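Local coordinates for uracil-DNA glycosylase (Nitratifractor salsuginis, PDB 5X3G), which is an enzyme of the uracil-DNA glycosylase superfamily, with a compact alpha/beta fold built around a four-stranded parallel sheet, at residues A[87-95]-A[159-168]; A[119-127]-A[242-253]. All blocks are in the same frame, centred on the assembly; numbering follows the deposited sequence.

The segments alternate along the chain (87-95, 119-127, 159-168, 242-253), so the two contacts cross along the chain, with centres about 16 Å apart. Interaction 1 is the inner one, its centre about 3 Å from the chain centre, and its 87-95 loop follows the GQDPY motif that in relatives lines the active-site pocket. The centre of interaction 2 lies about 16 Å from the chain centre. Aromatic and leucine side chains join them. F119 of interaction 2 makes an edge-to-face pair with F92 of interaction 1, F92 CE2 standing 3.6 Å from F119 CG. F159 meets both F119 and L251, its CZ 3.6 Å from F119 CZ and its CE1 3.6 Å from L251 CD1.

Interaction 1: A[87-95]-A[159-168]; sequences AIGYAFIDG and FERSGVLLLN
A91 meets L166 through both backbone and side chain. The single hydrogen bond between the segments runs from A91 N to L166 O, 3.2 Å long and nearly straight (N-H...O 175°). The donor stands above the carbonyl plane, 68° out of it and off the lone pairs, and 87-95 lies on the strand as a loop. Beyond this bond the loop bends at F92, which has positive phi, and a weak bond from I93 N to A91 O closes the bend.

Apolar contacts form the second group. A91 CB packs 4.0 Å from L166 CB. L166 CD1 touches two loop side chains, I93 CG1 at 3.8 Å and Y90 CD1 at 4.1 Å. These contacts seat the loop that follows strand 73-77 against strand 164-168, an outermost strand of the parallel sheet, and against the last turn of helix 152-161 that precedes it. That helix ends in a Schellman motif with G163 as the C-prime residue.

From the helix end, F159 takes I93 CD1 at 4.0 Å from its CD2, while its CZ approaches the edge of the F92 ring, 4.2 Å from F92 CD2; the F92 and F159 side chains cross at about a right angle.

Two polar groups add van der Waals contacts. The amide of N168 lies against A91, OD1 3.6 Å from A91 CB. E160 CG sits beside its own backbone N and the chain then runs extended, bringing OE2 to the edge of the Y90 ring, 3.6 Å from CE1, without a hydrogen bond to Y90. Ring and carboxylate planes are 81° apart, and the other oxygen, OE1, is salt-bridged to R156.

Interaction 2: A[119-127]-A[242-253]; sequences FIKMALVAR and AWELFGPMDLLL
A near-perpendicular helix crossing brings F119, M122 and A126 against A242, W243 and F246: the axes of helices 119-126 and 242-246 approach to 9.4 Å at a signed angle of -81°. The type I turn D250-L253 that follows brings L252 and D250 to the later part of the first helix. At the aromatic end, F119 and F246 form a T-shaped stack, centroids 4.9 Å apart and planes at 78°, with F119 CE1 over the centre of one F246 face. The edge of F119 also receives L251, whose CD1 is 3.5 Å from F119 CZ.

M122, a selenomethionine, reaches across to the second helix, its chain folded at its last two torsions. This turns CE to within 3.5 Å of F246 CD2, and SE makes a Met-aromatic contact at the edge of W243, 5.2 Å from the centroid of the five-membered ring. V125 CG1 comes obliquely to the benzene part of the indole, 3.6 Å from CZ2, while W243 NE1 is bonded to I237 O. A126 CB packs on W243 CB; with only a methyl at A126, the backbones come closest here, at the CA atoms of A126 and W243.

Further along, L252 CD1 sits among I120, A123 and L124, 3.6 Å from L124 CD2. R127 closes the contact with a salt bridge to D250: R127 NE meets the syn lone pair of OD1 at 2.9 Å and 178°, and a weak second bond joins NH2 to OD2. With guanidinium and carboxylate nearly coplanar and NH1 bound to S129, these bonds would restrict the guanidinium's rotation, and the pairing would be expected to keep both groups charged bordering an otherwise apolar interface.

Interaction 1: A[87-95]-A[159-168]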
loop_
_atom_site.group_PDB
_atom_site.type_symbol
_atom_site.label_atom_id
_atom_site.label_comp_id
_atom_site.label_asym_id
_atom_site.label_seq_id
_atom_site.Cartn_x
_atom_site.Cartn_y
_atom_site.Cartn_z
ATOM N N ALA A 87 -0.238 11.241 -2.470
ATOM C CA ALA A 87 0.850 10.402 -1.982
ATOM C C ALA A 87 1.044 10.637 -0.490
ATOM O O ALA A 87 1.409 11.743 -0.075
ATOM C CB ALA A 87 2.142 10.693 -2.744
ATOM N N ILE A 88 0.806 9.599 0.313
ATOM C CA ILE A 88 0.861 9.740 1.764
ATOM C C ILE A 88 1.632 8.587 2.395
ATOM O O ILE A 88 1.480 8.311 3.590
ATOM C CB ILE A 88 -0.553 9.837 2.367
ATOM C CG1 ILE A 88 -1.362 8.576 2.059
ATOM C CG2 ILE A 88 -1.275 11.082 1.864
ATOM C CD1 ILE A 88 -2.673 8.508 2.814
ATOM N N GLY A 89 2.460 7.905 1.607
ATOM C CA GLY A 89 3.349 6.894 2.148
ATOM C C GLY A 89 2.784 5.495 2.232
ATOM O O GLY A 89 3.395 4.635 2.880
ATOM N N TYR A 90 1.639 5.239 1.603
ATOM C CA TYR A 90 1.027 3.919 1.564
ATOM C C TYR A 90 0.789 3.513 0.121
ATOM O O TYR A 90 0.373 4.332 -0.703
ATOM C CB TYR A 90 -0.317 3.885 2.302
ATOM C CG TYR A 90 -0.249 4.195 3.775
ATOM C CD1 TYR A 90 0.089 3.213 4.695
ATOM C CD2 TYR A 90 -0.552 5.463 4.250
ATOM C CE1 TYR A 90 0.140 3.488 6.048
ATOM C CE2 TYR A 90 -0.504 5.751 5.603
ATOM C CZ TYR A 90 -0.157 4.758 6.496
ATOM O OH TYR A 90 -0.112 5.039 7.843
ATOM N N ALA A 91 1.046 2.245 -0.178
ATOM C CA ALA A 91 0.552 1.682 -1.422
ATOM C C ALA A 91 -0.972 1.699 -1.422
ATOM O O ALA A 91 -1.616 1.564 -0.377
ATOM C CB ALA A 91 1.067 0.253 -1.608
ATOM N N PHE A 92 -1.542 1.926 -2.606
ATOM C CA PHE A 92 -2.970 1.764 -2.865
ATOM C C PHE A 92 -3.835 2.856 -2.239
ATOM O O PHE A 92 -4.868 3.219 -2.810
ATOM C CB PHE A 92 -3.445 0.388 -2.389
ATOM C CG PHE A 92 -4.669 -0.104 -3.101
ATOM C CD1 PHE A 92 -4.790 0.058 -4.471
ATOM C CD2 PHE A 92 -5.692 -0.731 -2.411
ATOM C CE1 PHE A 92 -5.908 -0.389 -5.139
ATOM C CE2 PHE A 92 -6.816 -1.181 -3.074
ATOM C CZ PHE A 92 -6.924 -1.010 -4.441
ATOM N N ILE A 93 -3.443 3.387 -1.083
ATOM C CA ILE A 93 -4.260 4.377 -0.385
ATOM C C ILE A 93 -4.031 5.746 -1.011
ATOM O O ILE A 93 -2.930 6.301 -0.937
ATOM C CB ILE A 93 -3.943 4.405 1.115
ATOM C CG1 ILE A 93 -4.090 3.011 1.718
ATOM C CG2 ILE A 93 -4.875 5.365 1.828
ATOM C CD1 ILE A 93 -5.482 2.427 1.593
ATOM N N ASP A 94 -5.082 6.307 -1.602
ATOM C CA ASP A 94 -5.004 7.611 -2.249
ATOM C C ASP A 94 -5.395 8.694 -1.250
ATOM O O ASP A 94 -6.542 8.743 -0.792
ATOM C CB ASP A 94 -5.908 7.656 -3.482
ATOM C CG ASP A 94 -5.659 8.879 -4.347
ATOM O OD1 ASP A 94 -5.519 9.990 -3.798
ATOM O OD2 ASP A 94 -5.598 8.733 -5.586
ATOM N N GLY A 95 -4.446 9.576 -0.936
ATOM C CA GLY A 95 -4.656 10.633 0.036
ATOM C C GLY A 95 -5.669 11.687 -0.369
ATOM O O GLY A 95 -6.047 12.503 0.477
ATOM N N PHE A 159 -6.753 -2.272 6.767
ATOM C CA PHE A 159 -5.649 -2.992 6.139
ATOM C C PHE A 159 -4.600 -3.366 7.174
ATOM O O PHE A 159 -4.139 -4.512 7.230
ATOM C CB PHE A 159 -5.005 -2.148 5.039
ATOM C CG PHE A 159 -5.624 -2.320 3.686
ATOM C CD1 PHE A 159 -5.564 -3.537 3.028
ATOM C CD2 PHE A 159 -6.230 -1.249 3.052
ATOM C CE1 PHE A 159 -6.122 -3.688 1.773
ATOM C CE2 PHE A 159 -6.787 -1.392 1.801
ATOM C CZ PHE A 159 -6.733 -2.615 1.157
ATOM N N GLU A 160 -4.210 -2.398 8.009
ATOM C CA GLU A 160 -3.167 -2.674 8.992
ATOM C C GLU A 160 -3.644 -3.636 10.078
ATOM O O GLU A 160 -2.858 -4.461 10.556
ATOM C CB GLU A 160 -2.663 -1.365 9.595
ATOM C CG GLU A 160 -1.918 -0.510 8.578
ATOM C CD GLU A 160 -1.434 0.806 9.142
ATOM O OE1 GLU A 160 -2.205 1.454 9.880
ATOM O OE2 GLU A 160 -0.284 1.193 8.841
ATOM N N ARG A 161 -4.921 -3.558 10.468
ATOM C CA ARG A 161 -5.466 -4.524 11.418
ATOM C C ARG A 161 -5.356 -5.944 10.888
ATOM O O ARG A 161 -5.137 -6.883 11.663
ATOM C CB ARG A 161 -6.928 -4.205 11.735
ATOM C CG ARG A 161 -7.155 -3.029 12.667
ATOM C CD ARG A 161 -8.624 -2.947 13.046
ATOM N NE ARG A 161 -8.886 -1.994 14.119
ATOM C CZ ARG A 161 -9.145 -0.706 13.926
ATOM N NH1 ARG A 161 -9.170 -0.214 12.696
ATOM N NH2 ARG A 161 -9.379 0.089 14.962
ATOM N N SER A 162 -5.506 -6.118 9.577
ATOM C CA SER A 162 -5.376 -7.416 8.938
ATOM C C SER A 162 -3.928 -7.777 8.634
ATOM O O SER A 162 -3.684 -8.797 7.983
ATOM C CB SER A 162 -6.210 -7.449 7.656
ATOM O OG SER A 162 -7.590 -7.292 7.956
ATOM N N GLY A 163 -2.970 -6.975 9.091
ATOM C CA GLY A 163 -1.568 -7.317 8.943
ATOM C C GLY A 163 -0.997 -7.062 7.569
ATOM O O GLY A 163 -0.051 -7.743 7.158
ATOM N N VAL A 164 -1.537 -6.091 6.843
ATOM C CA VAL A 164 -1.126 -5.818 5.473
ATOM C C VAL A 164 -0.155 -4.648 5.479
ATOM O O VAL A 164 -0.509 -3.535 5.883
ATOM C CB VAL A 164 -2.335 -5.533 4.571
ATOM C CG1 VAL A 164 -1.881 -5.118 3.172
ATOM C CG2 VAL A 164 -3.225 -6.765 4.505
ATOM N N LEU A 165 1.074 -4.910 5.045
ATOM C CA LEU A 165 2.063 -3.870 4.800
ATOM C C LEU A 165 1.863 -3.342 3.386
ATOM O O LEU A 165 2.066 -4.076 2.411
ATOM C CB LEU A 165 3.482 -4.415 4.976
ATOM C CG LEU A 165 4.644 -3.438 4.772
ATOM C CD1 LEU A 165 4.676 -2.385 5.865
ATOM C CD2 LEU A 165 5.959 -4.193 4.708
ATOM N N LEU A 166 1.447 -2.080 3.279
ATOM C CA LEU A 166 1.149 -1.456 1.991
ATOM C C LEU A 166 2.437 -0.860 1.437
ATOM O O LEU A 166 2.768 0.301 1.682
ATOM C CB LEU A 166 0.056 -0.410 2.160
ATOM C CG LEU A 166 -1.273 -0.963 2.672
ATOM C CD1 LEU A 166 -2.152 0.156 3.221
ATOM C CD2 LEU A 166 -1.994 -1.719 1.566
ATOM N N LEU A 167 3.161 -1.659 0.656
ATOM C CA LEU A 167 4.542 -1.365 0.291
ATOM C C LEU A 167 4.646 -1.030 -1.193
ATOM O O LEU A 167 4.342 -1.870 -2.044
ATOM C CB LEU A 167 5.440 -2.554 0.636
ATOM C CG LEU A 167 6.924 -2.424 0.293
ATOM C CD1 LEU A 167 7.536 -1.227 1.006
ATOM C CD2 LEU A 167 7.658 -3.708 0.643
ATOM N N ASN A 168 5.085 0.190 -1.495
ATOM C CA ASN A 168 5.406 0.594 -2.859
ATOM C C ASN A 168 6.823 0.158 -3.216
ATOM O O ASN A 168 7.704 0.087 -2.355
ATOM C CB ASN A 168 5.272 2.111 -3.026
ATOM C CG ASN A 168 3.849 2.547 -3.330
ATOM O OD1 ASN A 168 3.113 1.857 -4.030
ATOM N ND2 ASN A 168 3.455 3.693 -2.794
#

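Interaction 2: A[119-127]-A[242-253]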
loop_
_atom_site.group_PDB
_atom_site.type_symbol
_atom_site.label_atom_id
_atom_site.label_comp_id
_atom_site.label_asym_id
_atom_site.label_seq_id
_atom_site.Cartn_x
_atom_site.Cartn_y
_atom_site.Cartn_z
ATOM N N PHE A 119 -12.110 -1.695 -6.041
ATOM C CA PHE A 119 -11.775 -2.482 -4.857
ATOM C C PHE A 119 -12.856 -2.358 -3.794
ATOM O O PHE A 119 -13.196 -3.341 -3.127
ATOM C CB PHE A 119 -10.422 -2.047 -4.289
ATOM C CG PHE A 119 -9.977 -2.857 -3.099
ATOM C CD1 PHE A 119 -9.211 -3.994 -3.277
ATOM C CD2 PHE A 119 -10.317 -2.485 -1.807
ATOM C CE1 PHE A 119 -8.799 -4.749 -2.192
ATOM C CE2 PHE A 119 -9.905 -3.240 -0.721
ATOM C CZ PHE A 119 -9.146 -4.371 -0.916
ATOM N N ILE A 120 -13.403 -1.154 -3.620
ATOM C CA ILE A 120 -14.433 -0.945 -2.610
ATOM C C ILE A 120 -15.731 -1.631 -3.017
ATOM O O ILE A 120 -16.406 -2.253 -2.186
ATOM C CB ILE A 120 -14.636 0.561 -2.363
ATOM C CG1 ILE A 120 -13.419 1.154 -1.644
ATOM C CG2 ILE A 120 -15.911 0.800 -1.571
ATOM C CD1 ILE A 120 -13.440 2.664 -1.572
ATOM N N LYS A 121 -16.102 -1.539 -4.299
ATOM C CA LYS A 121 -17.249 -2.313 -4.768
ATOM C C LYS A 121 -17.027 -3.809 -4.561
ATOM O O LYS A 121 -17.944 -4.528 -4.143
ATOM C CB LYS A 121 -17.527 -2.012 -6.240
ATOM C CG LYS A 121 -18.087 -0.629 -6.504
ATOM C CD LYS A 121 -18.340 -0.434 -7.988
ATOM C CE LYS A 121 -18.790 0.979 -8.294
ATOM N NZ LYS A 121 -19.069 1.146 -9.748
HETATM N N MSE A 122 -15.822 -4.295 -4.858
HETATM C CA MSE A 122 -15.444 -5.697 -4.661
HETATM C C MSE A 122 -15.655 -6.102 -3.206
HETATM O O MSE A 122 -16.218 -7.159 -2.930
HETATM C CB MSE A 122 -13.977 -5.931 -5.081
HETATM C CG MSE A 122 -13.445 -7.375 -4.917
HETATM SE SE MSE A 122 -13.051 -7.916 -3.068
HETATM C CE MSE A 122 -11.583 -6.694 -2.682
ATOM N N ALA A 123 -15.194 -5.258 -2.279
ATOM C CA ALA A 123 -15.344 -5.574 -0.863
ATOM C C ALA A 123 -16.810 -5.569 -0.448
ATOM O O ALA A 123 -17.235 -6.406 0.358
ATOM C CB ALA A 123 -14.537 -4.591 -0.019
ATOM N N LEU A 124 -17.601 -4.640 -0.994
ATOM C CA LEU A 124 -19.033 -4.637 -0.716
ATOM C C LEU A 124 -19.706 -5.906 -1.224
ATOM O O LEU A 124 -20.662 -6.388 -0.607
ATOM C CB LEU A 124 -19.688 -3.405 -1.336
ATOM C CG LEU A 124 -19.396 -2.063 -0.667
ATOM C CD1 LEU A 124 -19.994 -0.925 -1.484
ATOM C CD2 LEU A 124 -19.925 -2.056 0.773
ATOM N N VAL A 125 -19.233 -6.460 -2.342
ATOM C CA VAL A 125 -19.795 -7.717 -2.829
ATOM C C VAL A 125 -19.364 -8.876 -1.937
ATOM O O VAL A 125 -20.187 -9.696 -1.514
ATOM C CB VAL A 125 -19.390 -7.958 -4.294
ATOM C CG1 VAL A 125 -19.807 -9.358 -4.739
ATOM C CG2 VAL A 125 -19.999 -6.899 -5.195
ATOM N N ALA A 126 -18.063 -8.958 -1.640
ATOM C CA ALA A 126 -17.523 -10.116 -0.935
ATOM C C ALA A 126 -18.085 -10.241 0.472
ATOM O O ALA A 126 -18.145 -11.348 1.021
ATOM C CB ALA A 126 -15.997 -10.031 -0.888
ATOM N N ARG A 127 -18.492 -9.131 1.075
ATOM C CA ARG A 127 -19.025 -9.149 2.429
ATOM C C ARG A 127 -20.532 -9.372 2.466
ATOM O O ARG A 127 -21.113 -9.393 3.555
ATOM C CB ARG A 127 -18.667 -7.846 3.151
ATOM C CG ARG A 127 -19.551 -6.663 2.803
ATOM C CD ARG A 127 -19.121 -5.429 3.577
ATOM N NE ARG A 127 -19.020 -5.689 5.012
ATOM C CZ ARG A 127 -20.042 -5.636 5.860
ATOM N NH1 ARG A 127 -21.255 -5.331 5.424
ATOM N NH2 ARG A 127 -19.844 -5.887 7.145
ATOM N N ALA A 242 -10.317 -12.539 -5.581
ATOM C CA ALA A 242 -10.301 -11.367 -4.714
ATOM C C ALA A 242 -11.283 -11.522 -3.558
ATOM O O ALA A 242 -10.955 -11.184 -2.414
ATOM C CB ALA A 242 -10.617 -10.109 -5.522
ATOM N N TRP A 243 -12.491 -12.027 -3.834
ATOM C CA TRP A 243 -13.452 -12.270 -2.760
ATOM C C TRP A 243 -12.863 -13.173 -1.689
ATOM O O TRP A 243 -13.070 -12.946 -0.491
ATOM C CB TRP A 243 -14.726 -12.919 -3.297
ATOM C CG TRP A 243 -15.464 -12.187 -4.363
ATOM C CD1 TRP A 243 -15.193 -10.951 -4.876
ATOM C CD2 TRP A 243 -16.620 -12.665 -5.052
ATOM N NE1 TRP A 243 -16.115 -10.634 -5.850
ATOM C CE2 TRP A 243 -17.002 -11.672 -5.974
ATOM C CE3 TRP A 243 -17.371 -13.841 -4.976
ATOM C CZ2 TRP A 243 -18.102 -11.821 -6.816
ATOM C CZ3 TRP A 243 -18.460 -13.988 -5.809
ATOM C CH2 TRP A 243 -18.816 -12.985 -6.717
ATOM N N GLU A 244 -12.146 -14.220 -2.099
ATOM C CA GLU A 244 -11.619 -15.153 -1.114
ATOM C C GLU A 244 -10.405 -14.592 -0.386
ATOM O O GLU A 244 -10.212 -14.887 0.800
ATOM C CB GLU A 244 -11.275 -16.489 -1.773
ATOM C CG GLU A 244 -10.806 -17.538 -0.776
ATOM C CD GLU A 244 -10.705 -18.926 -1.374
ATOM O OE1 GLU A 244 -11.033 -19.087 -2.566
ATOM O OE2 GLU A 244 -10.296 -19.856 -0.646
ATOM N N LEU A 245 -9.583 -13.782 -1.055
ATOM C CA LEU A 245 -8.433 -13.212 -0.358
ATOM C C LEU A 245 -8.853 -12.116 0.619
ATOM O O LEU A 245 -8.473 -12.142 1.795
ATOM C CB LEU A 245 -7.414 -12.671 -1.361
ATOM C CG LEU A 245 -6.249 -11.902 -0.732
ATOM C CD1 LEU A 245 -5.502 -12.774 0.263
ATOM C CD2 LEU A 245 -5.302 -11.397 -1.804
ATOM N N PHE A 246 -9.645 -11.151 0.155
ATOM C CA PHE A 246 -9.958 -9.971 0.953
ATOM C C PHE A 246 -11.222 -10.117 1.784
ATOM O O PHE A 246 -11.398 -9.367 2.749
ATOM C CB PHE A 246 -10.091 -8.748 0.045
ATOM C CG PHE A 246 -8.818 -8.381 -0.650
ATOM C CD1 PHE A 246 -7.752 -7.851 0.061
ATOM C CD2 PHE A 246 -8.678 -8.574 -2.011
ATOM C CE1 PHE A 246 -6.575 -7.519 -0.577
ATOM C CE2 PHE A 246 -7.505 -8.239 -2.652
ATOM C CZ PHE A 246 -6.450 -7.716 -1.937
ATOM N N GLY A 247 -12.104 -11.044 1.424
ATOM C CA GLY A 247 -13.319 -11.296 2.164
ATOM C C GLY A 247 -13.117 -11.443 3.661
ATOM O O GLY A 247 -13.753 -10.747 4.457
ATOM N N PRO A 248 -12.226 -12.352 4.078
ATOM C CA PRO A 248 -11.994 -12.538 5.522
ATOM C C PRO A 248 -11.480 -11.303 6.234
ATOM O O PRO A 248 -11.525 -11.255 7.469
ATOM C CB PRO A 248 -10.959 -13.670 5.564
ATOM C CG PRO A 248 -11.189 -14.421 4.305
ATOM C CD PRO A 248 -11.531 -13.380 3.284
HETATM N N MSE A 249 -11.001 -10.307 5.504
HETATM C CA MSE A 249 -10.468 -9.109 6.126
HETATM C C MSE A 249 -11.566 -8.139 6.526
HETATM O O MSE A 249 -11.379 -7.329 7.435
HETATM C CB MSE A 249 -9.486 -8.431 5.184
HETATM C CG MSE A 249 -8.336 -9.311 4.762
HETATM SE SE MSE A 249 -6.984 -8.217 3.877
HETATM C CE MSE A 249 -6.051 -9.586 2.855
ATOM N N ASP A 250 -12.705 -8.256 5.846
ATOM C CA ASP A 250 -13.845 -7.346 5.973
ATOM C C ASP A 250 -13.369 -5.909 6.172
ATOM O O ASP A 250 -13.640 -5.260 7.183
ATOM C CB ASP A 250 -14.780 -7.776 7.104
ATOM C CG ASP A 250 -16.191 -7.234 6.927
ATOM O OD1 ASP A 250 -16.410 -6.407 6.015
ATOM O OD2 ASP A 250 -17.084 -7.632 7.706
ATOM N N LEU A 251 -12.642 -5.424 5.162
ATOM C CA LEU A 251 -11.936 -4.153 5.264
ATOM C C LEU A 251 -12.868 -2.956 5.395
ATOM O O LEU A 251 -12.423 -1.891 5.838
ATOM C CB LEU A 251 -11.029 -3.976 4.047
ATOM C CG LEU A 251 -9.891 -4.998 3.965
ATOM C CD1 LEU A 251 -9.306 -5.054 2.564
ATOM C CD2 LEU A 251 -8.812 -4.667 4.988
ATOM N N LEU A 252 -14.139 -3.096 5.029
ATOM C CA LEU A 252 -15.082 -1.991 5.114
ATOM C C LEU A 252 -15.884 -1.987 6.408
ATOM O O LEU A 252 -16.691 -1.080 6.613
ATOM C CB LEU A 252 -16.032 -2.011 3.912
ATOM C CG LEU A 252 -15.372 -1.849 2.539
ATOM C CD1 LEU A 252 -16.416 -1.787 1.456
ATOM C CD2 LEU A 252 -14.489 -0.612 2.491
ATOM N N LEU A 253 -15.677 -2.964 7.285
ATOM C CA LEU A 253 -16.360 -2.980 8.572
ATOM C C LEU A 253 -15.694 -1.993 9.522
ATOM O O LEU A 253 -14.473 -2.027 9.710
ATOM C CB LEU A 253 -16.339 -4.388 9.169
ATOM C CG LEU A 253 -16.945 -4.563 10.562
ATOM C CD1 LEU A 253 -18.464 -4.483 10.511
ATOM C CD2 LEU A 253 -16.484 -5.873 11.192
#